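Local coordinates for protein gamma-glutamylcyclotransferase (Homo sapiens, PDB 3CRY) that catalyses the release of 5-oxoproline from gamma-glutamyl dipeptides and can induce cytochrome c release from mitochondria, at residues S16-A21 with G81-M86; F20-N25 with G67-F72; M104-E109 with S124-N129; K140-M145 with E177-K182. The protein carries 1 engineered substitution. All blocks are in the same frame, centred on the assembly; numbering follows the deposited sequence. Where two conformers were deposited one is given.

Contact 1: S16-A21 with G81-M86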
loop_
_atom_site.group_PDB
_atom_site.type_symbol
_atom_site.label_atom_id
_atom_site.label_comp_id
_atom_site.label_asym_id
_atom_site.label_seq_id
_atom_site.Cartn_x
_atom_site.Cartn_y
_atom_site.Cartn_z
ATOM N N SER A 16 -5.921 -3.496 -21.060
ATOM C CA SER A 16 -6.201 -4.326 -19.872
ATOM C C SER A 16 -5.226 -4.130 -18.722
ATOM O O SER A 16 -4.129 -3.595 -18.894
ATOM C CB SER A 16 -6.202 -5.808 -20.255
ATOM O OG SER A 16 -7.192 -6.058 -21.233
ATOM N N PHE A 17 -5.637 -4.586 -17.540
ATOM C CA PHE A 17 -4.737 -4.645 -16.400
ATOM C C PHE A 17 -4.974 -5.955 -15.652
ATOM O O PHE A 17 -6.007 -6.593 -15.827
ATOM C CB PHE A 17 -4.901 -3.426 -15.476
ATOM C CG PHE A 17 -6.158 -3.434 -14.651
ATOM C CD1 PHE A 17 -7.374 -3.005 -15.196
ATOM C CD2 PHE A 17 -6.130 -3.869 -13.322
ATOM C CE1 PHE A 17 -8.537 -2.991 -14.435
ATOM C CE2 PHE A 17 -7.294 -3.871 -12.549
ATOM C CZ PHE A 17 -8.501 -3.437 -13.096
ATOM N N LEU A 18 -4.015 -6.334 -14.819
ATOM C CA LEU A 18 -4.119 -7.579 -14.043
ATOM C C LEU A 18 -4.364 -7.232 -12.579
ATOM O O LEU A 18 -3.749 -6.305 -12.044
ATOM C CB LEU A 18 -2.839 -8.398 -14.184
ATOM C CG LEU A 18 -2.451 -8.816 -15.608
ATOM C CD1 LEU A 18 -1.146 -9.535 -15.591
ATOM C CD2 LEU A 18 -3.544 -9.693 -16.232
ATOM N N TYR A 19 -5.261 -7.988 -11.946
ATOM C CA TYR A 19 -5.716 -7.733 -10.573
ATOM C C TYR A 19 -5.477 -9.005 -9.740
ATOM O O TYR A 19 -5.942 -10.072 -10.104
ATOM C CB TYR A 19 -7.210 -7.332 -10.576
ATOM C CG TYR A 19 -7.884 -7.489 -9.216
ATOM C CD1 TYR A 19 -7.347 -6.879 -8.069
ATOM C CD2 TYR A 19 -9.056 -8.223 -9.076
ATOM C CE1 TYR A 19 -7.951 -7.043 -6.807
ATOM C CE2 TYR A 19 -9.678 -8.369 -7.826
ATOM C CZ TYR A 19 -9.119 -7.793 -6.702
ATOM O OH TYR A 19 -9.710 -7.947 -5.471
ATOM N N PHE A 20 -4.754 -8.873 -8.622
ATOM C CA PHE A 20 -4.441 -10.013 -7.753
ATOM C C PHE A 20 -5.414 -10.033 -6.573
ATOM O O PHE A 20 -5.406 -9.118 -5.720
ATOM C CB PHE A 20 -2.975 -9.931 -7.260
ATOM C CG PHE A 20 -2.579 -11.009 -6.269
ATOM C CD1 PHE A 20 -2.320 -12.318 -6.711
ATOM C CD2 PHE A 20 -2.431 -10.713 -4.899
ATOM C CE1 PHE A 20 -1.947 -13.340 -5.798
ATOM C CE2 PHE A 20 -2.028 -11.715 -3.992
ATOM C CZ PHE A 20 -1.785 -13.032 -4.449
ATOM N N ALA A 21 -6.284 -11.044 -6.577
ATOM C CA ALA A 21 -7.267 -11.251 -5.493
ATOM C C ALA A 21 -6.841 -12.311 -4.503
ATOM O O ALA A 21 -6.401 -13.372 -4.907
ATOM C CB ALA A 21 -8.625 -11.621 -6.074
ATOM N N GLY A 81 -3.100 -16.434 -4.497
ATOM C CA GLY A 81 -4.324 -15.804 -4.941
ATOM C C GLY A 81 -4.584 -16.067 -6.413
ATOM O O GLY A 81 -3.883 -16.856 -7.055
ATOM N N VAL A 82 -5.602 -15.382 -6.925
ATOM C CA VAL A 82 -6.029 -15.496 -8.324
ATOM C C VAL A 82 -5.759 -14.165 -9.006
ATOM O O VAL A 82 -6.139 -13.106 -8.479
ATOM C CB VAL A 82 -7.554 -15.816 -8.457
ATOM C CG1 VAL A 82 -8.038 -15.615 -9.926
ATOM C CG2 VAL A 82 -7.837 -17.248 -7.970
ATOM N N VAL A 83 -5.109 -14.237 -10.165
ATOM C CA VAL A 83 -4.915 -13.072 -11.032
ATOM C C VAL A 83 -6.074 -13.020 -12.027
ATOM O O VAL A 83 -6.316 -13.992 -12.780
ATOM C CB VAL A 83 -3.541 -13.091 -11.757
ATOM C CG1 VAL A 83 -3.416 -11.885 -12.652
ATOM C CG2 VAL A 83 -2.379 -13.118 -10.712
ATOM N N TRP A 84 -6.777 -11.885 -12.016
ATOM C CA TRP A 84 -7.868 -11.596 -12.949
ATOM C C TRP A 84 -7.444 -10.583 -14.007
ATOM O O TRP A 84 -6.801 -9.580 -13.691
ATOM C CB TRP A 84 -9.084 -11.018 -12.200
ATOM C CG TRP A 84 -9.685 -11.957 -11.182
ATOM C CD1 TRP A 84 -9.449 -11.959 -9.837
ATOM C CD2 TRP A 84 -10.606 -13.031 -11.434
ATOM N NE1 TRP A 84 -10.162 -12.968 -9.229
ATOM C CE2 TRP A 84 -10.884 -13.642 -10.184
ATOM C CE3 TRP A 84 -11.237 -13.526 -12.595
ATOM C CZ2 TRP A 84 -11.766 -14.750 -10.054
ATOM C CZ3 TRP A 84 -12.109 -14.629 -12.469
ATOM C CH2 TRP A 84 -12.358 -15.231 -11.198
ATOM N N LYS A 85 -7.829 -10.826 -15.261
ATOM C CA LYS A 85 -7.614 -9.831 -16.317
ATOM C C LYS A 85 -8.874 -8.988 -16.457
ATOM O O LYS A 85 -9.986 -9.522 -16.636
ATOM C CB LYS A 85 -7.306 -10.525 -17.644
ATOM C CG LYS A 85 -6.911 -9.573 -18.773
ATOM C CD LYS A 85 -6.621 -10.412 -20.016
ATOM C CE LYS A 85 -5.777 -9.667 -21.022
ATOM N NZ LYS A 85 -5.777 -10.435 -22.309
ATOM N N MET A 86 -8.700 -7.673 -16.374
ATOM C CA MET A 86 -9.821 -6.735 -16.425
ATOM C C MET A 86 -9.552 -5.599 -17.406
ATOM O O MET A 86 -8.382 -5.289 -17.695
ATOM C CB MET A 86 -10.077 -6.192 -15.020
ATOM C CG MET A 86 -10.661 -7.247 -14.073
ATOM S SD MET A 86 -10.820 -6.679 -12.366
ATOM C CE MET A 86 -12.176 -5.544 -12.555
#

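Contact 2: F20-N25 with G67-F72. With ACT (acetate ion), chain C.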
loop_
_atom_site.group_PDB
_atom_site.type_symbol
_atom_site.label_atom_id
_atom_site.label_comp_id
_atom_site.label_asym_id
_atom_site.label_seq_id
_atom_site.Cartn_x
_atom_site.Cartn_y
_atom_site.Cartn_z
ATOM N N PHE A 20 -4.754 -8.873 -8.622
ATOM C CA PHE A 20 -4.441 -10.013 -7.753
ATOM C C PHE A 20 -5.414 -10.033 -6.573
ATOM O O PHE A 20 -5.406 -9.118 -5.720
ATOM C CB PHE A 20 -2.975 -9.931 -7.260
ATOM C CG PHE A 20 -2.579 -11.009 -6.269
ATOM C CD1 PHE A 20 -2.320 -12.318 -6.711
ATOM C CD2 PHE A 20 -2.431 -10.713 -4.899
ATOM C CE1 PHE A 20 -1.947 -13.340 -5.798
ATOM C CE2 PHE A 20 -2.028 -11.715 -3.992
ATOM C CZ PHE A 20 -1.785 -13.032 -4.449
ATOM N N ALA A 21 -6.284 -11.044 -6.577
ATOM C CA ALA A 21 -7.267 -11.251 -5.493
ATOM C C ALA A 21 -6.841 -12.311 -4.503
ATOM O O ALA A 21 -6.401 -13.372 -4.907
ATOM C CB ALA A 21 -8.625 -11.621 -6.074
ATOM N N TYR A 22 -7.001 -12.027 -3.202
ATOM C CA TYR A 22 -6.671 -12.996 -2.158
ATOM C C TYR A 22 -7.797 -13.263 -1.128
ATOM O O TYR A 22 -7.619 -14.077 -0.205
ATOM C CB TYR A 22 -5.384 -12.542 -1.442
ATOM C CG TYR A 22 -5.471 -11.155 -0.856
ATOM C CD1 TYR A 22 -6.090 -10.939 0.403
ATOM C CD2 TYR A 22 -4.959 -10.052 -1.546
ATOM C CE1 TYR A 22 -6.206 -9.665 0.936
ATOM C CE2 TYR A 22 -5.049 -8.744 -0.998
ATOM C CZ TYR A 22 -5.679 -8.573 0.232
ATOM O OH TYR A 22 -5.783 -7.317 0.777
ATOM N N GLY A 23 -8.920 -12.553 -1.271
ATOM C CA GLY A 23 -10.060 -12.639 -0.343
ATOM C C GLY A 23 -11.295 -13.167 -1.061
ATOM O O GLY A 23 -11.188 -14.154 -1.805
ATOM N N SER A 24 -12.454 -12.516 -0.872
ATOM C CA SER A 24 -13.718 -13.053 -1.435
ATOM C C SER A 24 -13.718 -12.989 -2.958
ATOM O O SER A 24 -14.495 -13.708 -3.602
ATOM C CB SER A 24 -14.953 -12.329 -0.874
ATOM O OG SER A 24 -14.894 -10.954 -1.211
ATOM N N ASN A 25 -12.861 -12.134 -3.530
ATOM C CA ASN A 25 -12.707 -12.118 -5.001
ATOM C C ASN A 25 -11.950 -13.338 -5.589
ATOM O O ASN A 25 -11.764 -13.424 -6.802
ATOM C CB ASN A 25 -12.120 -10.786 -5.508
ATOM C CG ASN A 25 -13.149 -9.639 -5.499
ATOM O OD1 ASN A 25 -14.375 -9.857 -5.535
ATOM N ND2 ASN A 25 -12.644 -8.413 -5.457
ATOM N N GLY A 67 -14.250 -9.728 10.345
ATOM C CA GLY A 67 -13.015 -9.148 9.766
ATOM C C GLY A 67 -12.934 -9.496 8.292
ATOM O O GLY A 67 -13.305 -10.605 7.874
ATOM N N ILE A 68 -12.465 -8.551 7.483
ATOM C CA ILE A 68 -12.280 -8.850 6.047
ATOM C C ILE A 68 -10.777 -8.924 5.719
ATOM O O ILE A 68 -9.915 -8.562 6.560
ATOM C CB ILE A 68 -13.071 -7.901 5.120
ATOM C CG1 ILE A 68 -12.664 -6.441 5.336
ATOM C CG2 ILE A 68 -14.616 -8.092 5.333
ATOM C CD1 ILE A 68 -13.392 -5.458 4.377
ATOM N N ALA A 69 -10.458 -9.460 4.541
ATOM C CA ALA A 69 -9.090 -9.882 4.274
ATOM C C ALA A 69 -8.152 -8.712 4.018
ATOM O O ALA A 69 -8.520 -7.752 3.346
ATOM C CB ALA A 69 -9.044 -10.846 3.073
ATOM N N THR A 70 -6.933 -8.850 4.518
ATOM C CA THR A 70 -5.838 -7.913 4.191
ATOM C C THR A 70 -4.509 -8.668 4.155
ATOM O O THR A 70 -4.445 -9.850 4.519
ATOM C CB THR A 70 -5.806 -6.707 5.168
ATOM O OG1 THR A 70 -4.842 -5.730 4.713
ATOM C CG2 THR A 70 -5.416 -7.171 6.606
ATOM N N ILE A 71 -3.461 -8.007 3.681
ATOM C CA ILE A 71 -2.112 -8.620 3.633
ATOM C C ILE A 71 -1.111 -7.593 4.128
ATOM O O ILE A 71 -1.352 -6.369 4.042
ATOM C CB ILE A 71 -1.718 -9.117 2.216
ATOM C CG1 ILE A 71 -1.806 -7.976 1.175
ATOM C CG2 ILE A 71 -2.607 -10.332 1.799
ATOM C CD1 ILE A 71 -1.349 -8.341 -0.261
ATOM N N PHE A 72 -0.012 -8.084 4.690
ATOM C CA PHE A 72 1.056 -7.177 5.121
ATOM C C PHE A 72 2.422 -7.824 4.922
ATOM O O PHE A 72 2.523 -9.052 4.833
ATOM C CB PHE A 72 0.824 -6.670 6.553
ATOM C CG PHE A 72 0.882 -7.744 7.627
ATOM C CD1 PHE A 72 2.112 -8.229 8.093
ATOM C CD2 PHE A 72 -0.295 -8.229 8.207
ATOM C CE1 PHE A 72 2.160 -9.202 9.106
ATOM C CE2 PHE A 72 -0.259 -9.196 9.223
ATOM C CZ PHE A 72 0.959 -9.682 9.671
HETATM C C ACT C . -12.526 -8.541 -0.240
HETATM O O ACT C . -12.686 -9.708 0.204
HETATM O OXT ACT C . -12.187 -8.455 -1.453
HETATM C CH3 ACT C . -12.719 -7.306 0.609
#

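Contact 3: M104-E109 with S124-N129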
loop_
_atom_site.group_PDB
_atom_site.type_symbol
_atom_site.label_atom_id
_atom_site.label_comp_id
_atom_site.label_asym_id
_atom_site.label_seq_id
_atom_site.Cartn_x
_atom_site.Cartn_y
_atom_site.Cartn_z
ATOM N N MET A 104 -10.624 2.526 3.496
ATOM C CA MET A 104 -10.726 1.111 3.871
ATOM C C MET A 104 -9.527 0.282 3.389
ATOM O O MET A 104 -8.981 -0.542 4.138
ATOM C CB MET A 104 -12.086 0.494 3.471
ATOM C CG MET A 104 -13.289 1.225 4.139
ATOM S SD MET A 104 -13.274 1.294 5.981
ATOM C CE MET A 104 -14.105 -0.254 6.381
ATOM N N TYR A 105 -9.148 0.503 2.134
ATOM C CA TYR A 105 -7.975 -0.111 1.519
ATOM C C TYR A 105 -7.228 0.957 0.736
ATOM O O TYR A 105 -7.812 1.972 0.325
ATOM C CB TYR A 105 -8.391 -1.206 0.531
ATOM C CG TYR A 105 -8.949 -2.492 1.152
ATOM C CD1 TYR A 105 -10.299 -2.593 1.483
ATOM C CD2 TYR A 105 -8.133 -3.588 1.381
ATOM C CE1 TYR A 105 -10.824 -3.771 2.014
ATOM C CE2 TYR A 105 -8.639 -4.786 1.923
ATOM C CZ TYR A 105 -9.984 -4.859 2.242
ATOM O OH TYR A 105 -10.497 -6.008 2.766
ATOM N N VAL A 106 -5.935 0.709 0.523
ATOM C CA VAL A 106 -5.129 1.499 -0.400
ATOM C C VAL A 106 -4.804 0.634 -1.619
ATOM O O VAL A 106 -4.722 -0.619 -1.504
ATOM C CB VAL A 106 -3.847 2.036 0.294
ATOM C CG1 VAL A 106 -2.857 0.894 0.552
ATOM C CG2 VAL A 106 -3.212 3.150 -0.551
ATOM N N VAL A 107 -4.671 1.273 -2.791
ATOM C CA VAL A 107 -4.206 0.585 -3.997
ATOM C C VAL A 107 -2.716 0.299 -3.900
ATOM O O VAL A 107 -1.937 1.201 -3.574
ATOM C CB VAL A 107 -4.452 1.437 -5.291
ATOM C CG1 VAL A 107 -3.848 0.751 -6.503
ATOM C CG2 VAL A 107 -5.924 1.727 -5.485
ATOM N N ILE A 108 -2.331 -0.946 -4.162
ATOM C CA ILE A 108 -0.903 -1.328 -4.240
ATOM C C ILE A 108 -0.538 -1.909 -5.610
ATOM O O ILE A 108 -1.416 -2.288 -6.402
ATOM C CB ILE A 108 -0.518 -2.355 -3.143
ATOM C CG1 ILE A 108 -1.283 -3.684 -3.308
ATOM C CG2 ILE A 108 -0.684 -1.740 -1.735
ATOM C CD1 ILE A 108 -0.891 -4.731 -2.249
ATOM N N GLU A 109 0.764 -1.999 -5.883
ATOM C CA GLU A 109 1.264 -2.775 -7.016
ATOM C C GLU A 109 2.094 -3.884 -6.403
ATOM O O GLU A 109 2.867 -3.637 -5.467
ATOM C CB GLU A 109 2.161 -1.915 -7.934
ATOM C CG GLU A 109 2.674 -2.642 -9.187
ATOM C CD GLU A 109 3.623 -1.769 -9.984
ATOM O OE1 GLU A 109 3.151 -0.805 -10.609
ATOM O OE2 GLU A 109 4.836 -2.034 -9.927
ATOM N N SER A 124 -3.394 -4.587 -6.665
ATOM C CA SER A 124 -4.099 -5.207 -5.539
ATOM C C SER A 124 -4.450 -4.122 -4.526
ATOM O O SER A 124 -4.386 -2.916 -4.856
ATOM C CB SER A 124 -3.250 -6.339 -4.903
ATOM O OG SER A 124 -4.086 -7.233 -4.159
ATOM N N TYR A 125 -4.823 -4.545 -3.311
ATOM C CA TYR A 125 -5.331 -3.674 -2.239
ATOM C C TYR A 125 -4.918 -4.245 -0.913
ATOM O O TYR A 125 -4.872 -5.469 -0.759
ATOM C CB TYR A 125 -6.867 -3.609 -2.260
ATOM C CG TYR A 125 -7.399 -3.044 -3.561
ATOM C CD1 TYR A 125 -7.598 -1.669 -3.706
ATOM C CD2 TYR A 125 -7.657 -3.883 -4.653
ATOM C CE1 TYR A 125 -8.069 -1.136 -4.912
ATOM C CE2 TYR A 125 -8.125 -3.358 -5.862
ATOM C CZ TYR A 125 -8.322 -1.985 -5.973
ATOM O OH TYR A 125 -8.775 -1.481 -7.160
ATOM N N LEU A 126 -4.611 -3.359 0.039
ATOM C CA LEU A 126 -4.484 -3.791 1.435
ATOM C C LEU A 126 -4.897 -2.693 2.418
ATOM O O LEU A 126 -4.996 -1.512 2.037
ATOM C CB LEU A 126 -3.071 -4.334 1.704
ATOM C CG LEU A 126 -1.893 -3.359 1.470
ATOM C CD1 LEU A 126 -1.800 -2.252 2.512
ATOM C CD2 LEU A 126 -0.579 -4.170 1.421
ATOM N N MET A 127 -5.173 -3.075 3.669
ATOM C CA MET A 127 -5.586 -2.100 4.695
ATOM C C MET A 127 -4.345 -1.444 5.306
ATOM O O MET A 127 -3.335 -2.124 5.519
ATOM C CB MET A 127 -6.342 -2.814 5.812
ATOM C CG MET A 127 -7.615 -3.463 5.373
ATOM S SD MET A 127 -8.343 -4.355 6.796
ATOM C CE MET A 127 -9.692 -5.141 5.939
ATOM N N THR A 128 -4.424 -0.150 5.610
ATOM C CA THR A 128 -3.311 0.541 6.271
ATOM C C THR A 128 -3.589 0.928 7.722
ATOM O O THR A 128 -2.657 1.319 8.447
ATOM C CB THR A 128 -2.893 1.829 5.516
ATOM O OG1 THR A 128 -3.965 2.781 5.557
ATOM C CG2 THR A 128 -2.552 1.535 4.052
ATOM N N ASN A 129 -4.855 0.822 8.137
ATOM C CA ASN A 129 -5.253 1.216 9.470
ATOM C C ASN A 129 -6.412 0.317 9.860
ATOM O O ASN A 129 -7.542 0.528 9.427
ATOM C CB ASN A 129 -5.677 2.711 9.468
ATOM C CG ASN A 129 -5.983 3.235 10.857
ATOM O OD1 ASN A 129 -6.019 2.466 11.830
ATOM N ND2 ASN A 129 -6.212 4.540 10.969
HETATM O O HOH W 1 -7.117 0.957 6.205
#

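Contact 4: K140-M145 with E177-K182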
loop_
_atom_site.group_PDB
_atom_site.type_symbol
_atom_site.label_atom_id
_atom_site.label_comp_id
_atom_site.label_asym_id
_atom_site.label_seq_id
_atom_site.Cartn_x
_atom_site.Cartn_y
_atom_site.Cartn_z
ATOM N N LYS A 140 -15.466 -16.658 5.304
ATOM C CA LYS A 140 -14.536 -17.788 5.193
ATOM C C LYS A 140 -14.994 -18.788 4.121
ATOM O O LYS A 140 -14.183 -19.255 3.311
ATOM C CB LYS A 140 -14.355 -18.464 6.569
ATOM C CG LYS A 140 -13.468 -19.676 6.483
ATOM C CD LYS A 140 -13.306 -20.418 7.797
ATOM C CE LYS A 140 -12.528 -21.713 7.534
ATOM N NZ LYS A 140 -12.352 -22.536 8.773
ATOM N N LYS A 141 -16.279 -19.147 4.137
ATOM C CA LYS A 141 -16.809 -20.111 3.189
ATOM C C LYS A 141 -16.574 -19.659 1.751
ATOM O O LYS A 141 -16.103 -20.437 0.919
ATOM C CB LYS A 141 -18.290 -20.375 3.455
ATOM C CG LYS A 141 -18.527 -21.351 4.604
ATOM C CD LYS A 141 -20.018 -21.550 4.881
ATOM C CE LYS A 141 -20.258 -22.680 5.870
ATOM N NZ LYS A 141 -20.115 -22.218 7.261
ATOM N N ILE A 142 -16.890 -18.398 1.470
ATOM C CA ILE A 142 -16.686 -17.846 0.110
ATOM C C ILE A 142 -15.206 -17.922 -0.313
ATOM O O ILE A 142 -14.884 -18.356 -1.422
ATOM C CB ILE A 142 -17.246 -16.415 0.005
ATOM C CG1 ILE A 142 -18.772 -16.417 0.173
ATOM C CG2 ILE A 142 -16.826 -15.732 -1.310
ATOM C CD1 ILE A 142 -19.558 -17.047 -0.949
ATOM N N ILE A 143 -14.309 -17.546 0.600
ATOM C CA ILE A 143 -12.862 -17.637 0.344
ATOM C C ILE A 143 -12.436 -19.074 0.055
ATOM O O ILE A 143 -11.713 -19.332 -0.910
ATOM C CB ILE A 143 -12.071 -17.010 1.529
ATOM C CG1 ILE A 143 -12.213 -15.481 1.450
ATOM C CG2 ILE A 143 -10.573 -17.401 1.512
ATOM C CD1 ILE A 143 -11.689 -14.734 2.676
ATOM N N CYS A 144 -12.884 -20.015 0.888
ATOM C CA CYS A 144 -12.526 -21.426 0.674
ATOM C C CYS A 144 -13.089 -21.981 -0.651
ATOM O O CYS A 144 -12.395 -22.725 -1.394
ATOM C CB CYS A 144 -12.969 -22.270 1.868
ATOM S SG CYS A 144 -11.951 -21.945 3.315
ATOM N N MET A 145 -14.314 -21.584 -0.974
ATOM C CA MET A 145 -14.941 -21.987 -2.253
ATOM C C MET A 145 -14.148 -21.485 -3.450
ATOM O O MET A 145 -13.908 -22.228 -4.406
ATOM C CB MET A 145 -16.368 -21.453 -2.338
ATOM C CG MET A 145 -17.355 -22.237 -1.482
ATOM S SD MET A 145 -18.994 -21.467 -1.479
ATOM C CE MET A 145 -19.448 -21.564 -3.210
ATOM N N GLU A 177 -26.016 -15.714 0.481
ATOM C CA GLU A 177 -26.612 -16.967 0.952
ATOM C C GLU A 177 -26.878 -17.992 -0.148
ATOM O O GLU A 177 -26.752 -19.199 0.084
ATOM C CB GLU A 177 -27.906 -16.696 1.727
ATOM C CG GLU A 177 -27.699 -16.457 3.210
ATOM C CD GLU A 177 -27.077 -17.652 3.939
ATOM O OE1 GLU A 177 -27.561 -18.801 3.771
ATOM O OE2 GLU A 177 -26.102 -17.438 4.689
ATOM N N ASP A 178 -27.250 -17.507 -1.331
ATOM C CA ASP A 178 -27.536 -18.385 -2.463
ATOM C C ASP A 178 -26.264 -19.023 -3.007
ATOM O O ASP A 178 -26.212 -20.245 -3.216
ATOM C CB ASP A 178 -28.299 -17.633 -3.559
ATOM C CG ASP A 178 -29.776 -17.438 -3.213
ATOM O OD1 ASP A 178 -30.248 -18.036 -2.222
ATOM O OD2 ASP A 178 -30.467 -16.686 -3.934
ATOM N N ILE A 179 -25.239 -18.191 -3.206
ATOM C CA ILE A 179 -23.895 -18.665 -3.546
ATOM C C ILE A 179 -23.457 -19.763 -2.576
ATOM O O ILE A 179 -23.094 -20.858 -2.996
ATOM C CB ILE A 179 -22.872 -17.517 -3.560
ATOM C CG1 ILE A 179 -23.205 -16.505 -4.661
ATOM C CG2 ILE A 179 -21.472 -18.062 -3.753
ATOM C CD1 ILE A 179 -22.486 -15.175 -4.522
ATOM N N ILE A 180 -23.520 -19.468 -1.280
ATOM C CA ILE A 180 -23.172 -20.433 -0.231
ATOM C C ILE A 180 -24.008 -21.719 -0.264
ATOM O O ILE A 180 -23.469 -22.814 -0.043
ATOM C CB ILE A 180 -23.232 -19.765 1.168
ATOM C CG1 ILE A 180 -21.960 -18.945 1.410
ATOM C CG2 ILE A 180 -23.454 -20.795 2.287
ATOM C CD1 ILE A 180 -22.055 -17.987 2.577
ATOM N N LYS A 181 -25.306 -21.588 -0.557
ATOM C CA LYS A 181 -26.255 -22.725 -0.515
ATOM C C LYS A 181 -25.804 -24.020 -1.209
ATOM O O LYS A 181 -25.975 -25.109 -0.646
ATOM C CB LYS A 181 -27.654 -22.313 -0.998
ATOM C CG LYS A 181 -28.599 -21.936 0.137
ATOM C CD LYS A 181 -29.628 -20.899 -0.299
ATOM C CE LYS A 181 -30.056 -20.025 0.880
ATOM N NZ LYS A 181 -30.621 -18.707 0.453
ATOM N N LYS A 182 -25.235 -23.914 -2.410
ATOM C CA LYS A 182 -24.765 -25.106 -3.122
ATOM C C LYS A 182 -23.421 -25.599 -2.581
ATOM O O LYS A 182 -22.669 -24.842 -1.964
ATOM C CB LYS A 182 -24.696 -24.876 -4.638
ATOM C CG LYS A 182 -23.367 -24.347 -5.163
ATOM C CD LYS A 182 -23.390 -22.846 -5.345
ATOM C CE LYS A 182 -22.065 -22.343 -5.891
ATOM N NZ LYS A 182 -22.160 -20.919 -6.319
#

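Contact 1: S16-A21 with G81-M86
Met86 lies alongside both Phe17 and Tyr19, and its sulfur makes a Met-aromatic contact with each. Met86 SD stands 5.0 Å from the Phe17 ring centroid and 5.1 Å from that of Tyr19, oblique to both rings. Phe17 CG sits between the backbone N and the carbonyl carbon (chi1 73°). This sets the ring beside Met86, with Phe17 CE1 3.6 Å from Met86 CB. Tyr19 CD2 meets Trp84 CD1 at 3.8 Å. The two planes are 25° apart but slid, so the rings barely overlap. Ala21 CB touches the indole edge, 3.8 Å from Trp84 NE1. On the other sheet face, the Phe20 ring meets Val83 CG2 at its edge, and Phe20 CE1 lies 3.5 Å from Gly81 CA. Six backbone hydrogen bonds set this antiparallel register, two in each of the pairs Phe17-Met86, Tyr19-Trp84 and Ala21-Val82. The backbone of Arg123 in strand 119-126 bonds to Leu18 and Phe20, consistent with a closed barrel. Ser124 OG bonds to Phe20 O. Further out, Asn25 ND2 bonds to Tyr19 OH, and Asn25 O accepts from Trp84 NE1. The packing is apolar, while Asn25 is likely to hold the Tyr19 hydroxyl in place near the engineered Gln98.

Contact 2: F20-N25 with G67-F72
Oxygen O of a bound acetate is gripped twice by Ser24, while Tyr22 and Gly23 just before Ser24 pack on Ala69. Ser24 OG donates to acetate O at 2.9 Å, and Ser24 N reaches the same atom at 3.0 Å. Tyr139 OH also bonds to the acetate, which probably came from the crystallisation liquor. The Tyr22 ring carries the rest of the contact. Its CG lies between the backbone N and the carbonyl carbon (chi1 57°), which swings the ring toward strand 68-74. Ile71 CG2 sits over the ring face in a CH-pi contact, 3.7 Å from the Tyr22 centroid. Ala69 CB comes in at the edge, 3.7 Å from Tyr22 CE1. The hydroxyl passes Thr70 CA and bonds to Tyr125 O. A leucine in place of Tyr22 would probably leave Tyr125 O without this mate and the Ile71 methyl without its aromatic face. Tyr22, Gly23 and Ser24 lie in the Tyr19-Ser24 segment inferred to bind substrate, and the acetate on Ser24 is consistent with that pocket.

Contact 3: M104-E109 with S124-N129
Tyr105 and Met127 both set CG anti to their carbonyl carbons (chi1 -72° and -63°), and beyond CG the Met127 chain runs extended. This brings Met127 CG over one face of the Tyr105 ring. Met127 CG is 4.1 Å from the Tyr105 centroid, a CH-pi contact offset toward the rim. Met127 CE reaches the far end, 3.4 Å from Tyr105 OH. The sulfur between them makes an oblique Met-aromatic contact. Tyr105 OH itself bonds to Ala69 O. A phenylalanine here would probably leave Ala69 O without its hydroxyl mate. The Tyr125 side chain runs beside Val107, with Tyr125 CE1 3.6 Å from Val107 CG2, and its hydroxyl bonds to Asp95. On the other face of the sheet Ile108 CD1 meets Leu126 CD2 at 3.7 Å, and the two side chains cross at about a right angle. Val106 with Leu126 and Ile108 with Ser124 each exchange two backbone hydrogen bonds. A water accepts from Asn129 N at 3.0 Å and lies 3.2 Å from Met104 O. Val107 to Glu109 also pair with a strand of the second subunit, and Glu109 makes a salt bridge to Arg123 of that subunit. This is a beta hairpin whose sheet runs on across the dimer interface.

Contact 4: K140-M145 with E177-K182
Ile142 meets Ile179 and Ile180 at about right angles, with its CD1 methyl doing the touching. Ile142 CD1 lies 3.5 Å from Ile179 CG2 and 3.9 Å from Ile180 CG1, so it is set against two successive residues of the opposite helix. Both Ile142 torsions matter. CG1 stands anti to the carbonyl carbon (chi1 -65°), and chi2 of -69° then folds CD1 onto the partner helix. One turn later, Met145 points across to the same helix. Its chain bends at the last torsion and brings Met145 CE 3.7 Å from Ile179 O. Met145 CE is also 4.1 Å from Ile179 CG2. Met145 and Lys182 cross at a slant, with Met145 CE 3.8 Å from Lys182 CE. The charged end of Lys182 goes on to a salt bridge with Glu29. On its own helix, Lys181 NZ makes a salt bridge to Asp178 OD1 at 2.8 Å, one turn back. Ile142 and Ile179 also both touch Leu27, and Ile142 reaches Ser24. Helix 154-161 packs on Ile143 and Cys144. No hydrogen bond joins 140-145 to 177-182. The short axes come within 10.4 Å at 52°. With isoleucine and methionine side chains between them, this is apolar packing of the C-terminal helix 174-181 on helix 137-149.

In the fold
Contact 2 touches the other three. It shares Phe20 and Ala21 with contact 1, and Trp84 NE1 probably bonds to Asn25 O (2.9 Å). Contacts 1 and 3 meet directly, with a probable hydrogen bond between Phe20 O and Ser124 OG at 2.8 Å. Contacts 2 and 3 are linked by two more, Tyr22 OH to Tyr125 O at 2.6 Å and Tyr105 OH to Ala69 O at 2.7 Å. Contact 4 reaches contact 2 through Ile143 CG1, 3.5 Å from Gly23 C. Gln98, the engineered replacement of the catalytic proton acceptor, lies near contacts 1, 2 and 3. The acetate is about 5 Å from the Tyr19 side chain and about 3 Å from that of Tyr105.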